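Local coordinates for hypothetical protein APE0525 (Aeropyrum pernix, PDB 1ZS7), which is of unknown function but, as a PUA domain-containing protein, probably binds RNA and may act in translation initiation, at residues A[90-95]-A[129-134]. Numbering follows the deposited sequence.
Sequences DWLKGV and VVAALY. With PO4 (phosphate ion), chain F.
L92 and A131 meet methyl to methyl, with L92 CD1 lying 3.5 Å from A131 CB, tighter than usual for two carbons. The other branch of the leucine, CD2, sits 3.6 Å above the plane of the W91 ring, toward its rim. On strand 94-98, V95 shares a face of the mixed sheet with A131. V95 CB stands 3.9 Å from A131 O, and both of its branches, CG1 and CG2, lie 4.0 Å from that same oxygen. CG1 alone, roughly anti to the backbone N (chi1 152°), goes on to the methyls of L133, with L133 CD2 3.8 Å from V95 CG1 and the two side chains crossing at about a right angle. CG2 lies more loosely against A131 CB.

Between the parallel strands, A131 N gives a weak hydrogen bond of 3.4 Å to G94 O. Where the chain enters the strand, a water takes the place of a direct bond, accepting from K93 N and donating to V129 O, 2.7 Å from each. The extended K93 side chain leads away to a phosphate, probably picked up from the crystallisation solution; NZ hydrogen-bonds to its O2 at 2.9 Å and also to P33 O. This pairing joins the first strand of the PUA-domain sheet to strand 129-134, whose other edge pairs antiparallel with 140-146. One weak bond and one water bridge thus accompany the apolar contacts here, and the strand pairing continues through the A131-V96 backbone bond.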
loop_
_atom_site.group_PDB
_atom_site.type_symbol
_atom_site.label_atom_id
_atom_site.label_comp_id
_atom_site.label_asym_id
_atom_site.label_seq_id
_atom_site.Cartn_x
_atom_site.Cartn_y
_atom_site.Cartn_z
ATOM N N ASP A 90 0.603 9.549 7.602
ATOM C CA ASP A 90 0.974 9.725 9.015
ATOM C C ASP A 90 0.508 8.575 9.918
ATOM O O ASP A 90 1.039 8.385 11.018
ATOM C CB ASP A 90 0.463 11.053 9.569
ATOM C CG ASP A 90 1.173 11.453 10.862
ATOM O OD1 ASP A 90 2.417 11.617 10.848
ATOM O OD2 ASP A 90 0.502 11.581 11.905
ATOM N N TRP A 91 -0.490 7.828 9.450
ATOM C CA TRP A 91 -1.044 6.714 10.216
ATOM C C TRP A 91 -0.200 5.433 10.102
ATOM O O TRP A 91 -0.398 4.490 10.865
ATOM C CB TRP A 91 -2.492 6.464 9.784
ATOM C CG TRP A 91 -2.629 6.094 8.323
ATOM C CD1 TRP A 91 -2.636 6.947 7.231
ATOM C CD2 TRP A 91 -2.793 4.780 7.804
ATOM N NE1 TRP A 91 -2.807 6.222 6.070
ATOM C CE2 TRP A 91 -2.886 4.891 6.393
ATOM C CE3 TRP A 91 -2.868 3.510 8.394
ATOM C CZ2 TRP A 91 -3.063 3.776 5.569
ATOM C CZ3 TRP A 91 -3.049 2.393 7.571
ATOM C CH2 TRP A 91 -3.140 2.540 6.171
ATOM N N LEU A 92 0.734 5.404 9.154
ATOM C CA LEU A 92 1.671 4.285 9.029
ATOM C C LEU A 92 2.712 4.365 10.152
ATOM O O LEU A 92 2.978 5.450 10.667
ATOM C CB LEU A 92 2.386 4.357 7.668
ATOM C CG LEU A 92 1.534 4.391 6.395
ATOM C CD1 LEU A 92 2.439 4.435 5.171
ATOM C CD2 LEU A 92 0.560 3.192 6.313
ATOM N N LYS A 93 3.324 3.234 10.509
ATOM C CA LYS A 93 4.383 3.248 11.508
ATOM C C LYS A 93 5.611 4.001 10.994
ATOM O O LYS A 93 6.313 4.642 11.765
ATOM C CB LYS A 93 4.741 1.835 11.966
ATOM C CG LYS A 93 3.606 1.180 12.742
ATOM C CD LYS A 93 4.064 -0.096 13.462
ATOM C CE LYS A 93 2.934 -0.554 14.403
ATOM N NZ LYS A 93 3.396 -1.705 15.227
ATOM N N GLY A 94 5.831 3.952 9.686
ATOM C CA GLY A 94 6.948 4.676 9.129
ATOM C C GLY A 94 6.837 4.944 7.654
ATOM O O GLY A 94 6.039 4.320 6.934
ATOM N N VAL A 95 7.667 5.881 7.224
ATOM C CA VAL A 95 7.829 6.244 5.834
ATOM C C VAL A 95 9.324 6.298 5.552
ATOM O O VAL A 95 10.117 6.664 6.431
ATOM C CB VAL A 95 7.106 7.580 5.566
ATOM C CG1 VAL A 95 7.738 8.385 4.428
ATOM C CG2 VAL A 95 5.601 7.267 5.297
ATOM N N VAL A 129 4.966 -2.598 8.282
ATOM C CA VAL A 129 4.486 -2.004 7.021
ATOM C C VAL A 129 4.927 -0.520 6.938
ATOM O O VAL A 129 4.670 0.277 7.860
ATOM C CB VAL A 129 2.926 -2.113 6.872
ATOM C CG1 VAL A 129 2.477 -1.587 5.513
ATOM C CG2 VAL A 129 2.420 -3.582 7.115
ATOM N N VAL A 130 5.629 -0.173 5.857
ATOM C CA VAL A 130 6.050 1.197 5.604
ATOM C C VAL A 130 5.741 1.587 4.157
ATOM O O VAL A 130 5.452 0.726 3.334
ATOM C CB VAL A 130 7.569 1.380 5.925
ATOM C CG1 VAL A 130 7.850 1.043 7.417
ATOM C CG2 VAL A 130 8.419 0.519 5.016
ATOM N N ALA A 131 5.740 2.885 3.861
ATOM C CA ALA A 131 5.625 3.354 2.491
ATOM C C ALA A 131 6.921 4.065 2.105
ATOM O O ALA A 131 7.588 4.667 2.952
ATOM C CB ALA A 131 4.447 4.303 2.338
ATOM N N ALA A 132 7.260 3.976 0.827
ATOM C CA ALA A 132 8.377 4.684 0.244
ATOM C C ALA A 132 7.838 5.845 -0.588
ATOM O O ALA A 132 6.984 5.654 -1.478
ATOM C CB ALA A 132 9.201 3.746 -0.622
ATOM N N LEU A 133 8.360 7.034 -0.296
ATOM C CA LEU A 133 7.962 8.290 -0.932
ATOM C C LEU A 133 9.149 8.931 -1.623
ATOM O O LEU A 133 10.260 8.998 -1.045
ATOM C CB LEU A 133 7.445 9.282 0.120
ATOM C CG LEU A 133 5.995 9.173 0.632
ATOM C CD1 LEU A 133 5.586 7.790 1.088
ATOM C CD2 LEU A 133 5.782 10.235 1.739
ATOM N N TYR A 134 8.914 9.425 -2.835
ATOM C CA TYR A 134 9.940 10.201 -3.525
ATOM C C TYR A 134 10.160 11.450 -2.682
ATOM O O TYR A 134 9.197 12.132 -2.338
ATOM C CB TYR A 134 9.462 10.558 -4.931
ATOM C CG TYR A 134 10.389 11.452 -5.708
ATOM C CD1 TYR A 134 11.787 11.402 -5.518
ATOM C CD2 TYR A 134 9.880 12.344 -6.663
ATOM C CE1 TYR A 134 12.638 12.238 -6.246
ATOM C CE2 TYR A 134 10.715 13.159 -7.392
ATOM C CZ TYR A 134 12.091 13.100 -7.188
ATOM O OH TYR A 134 12.925 13.916 -7.915
HETATM P P PO4 F . 6.876 -1.095 16.538
HETATM O O1 PO4 F . 6.770 -2.098 15.417
HETATM O O2 PO4 F . 5.574 -0.323 16.658
HETATM O O3 PO4 F . 7.146 -1.843 17.830
HETATM O O4 PO4 F . 8.018 -0.126 16.300
HETATM O O HOH W 1 2.528 0.874 9.369
#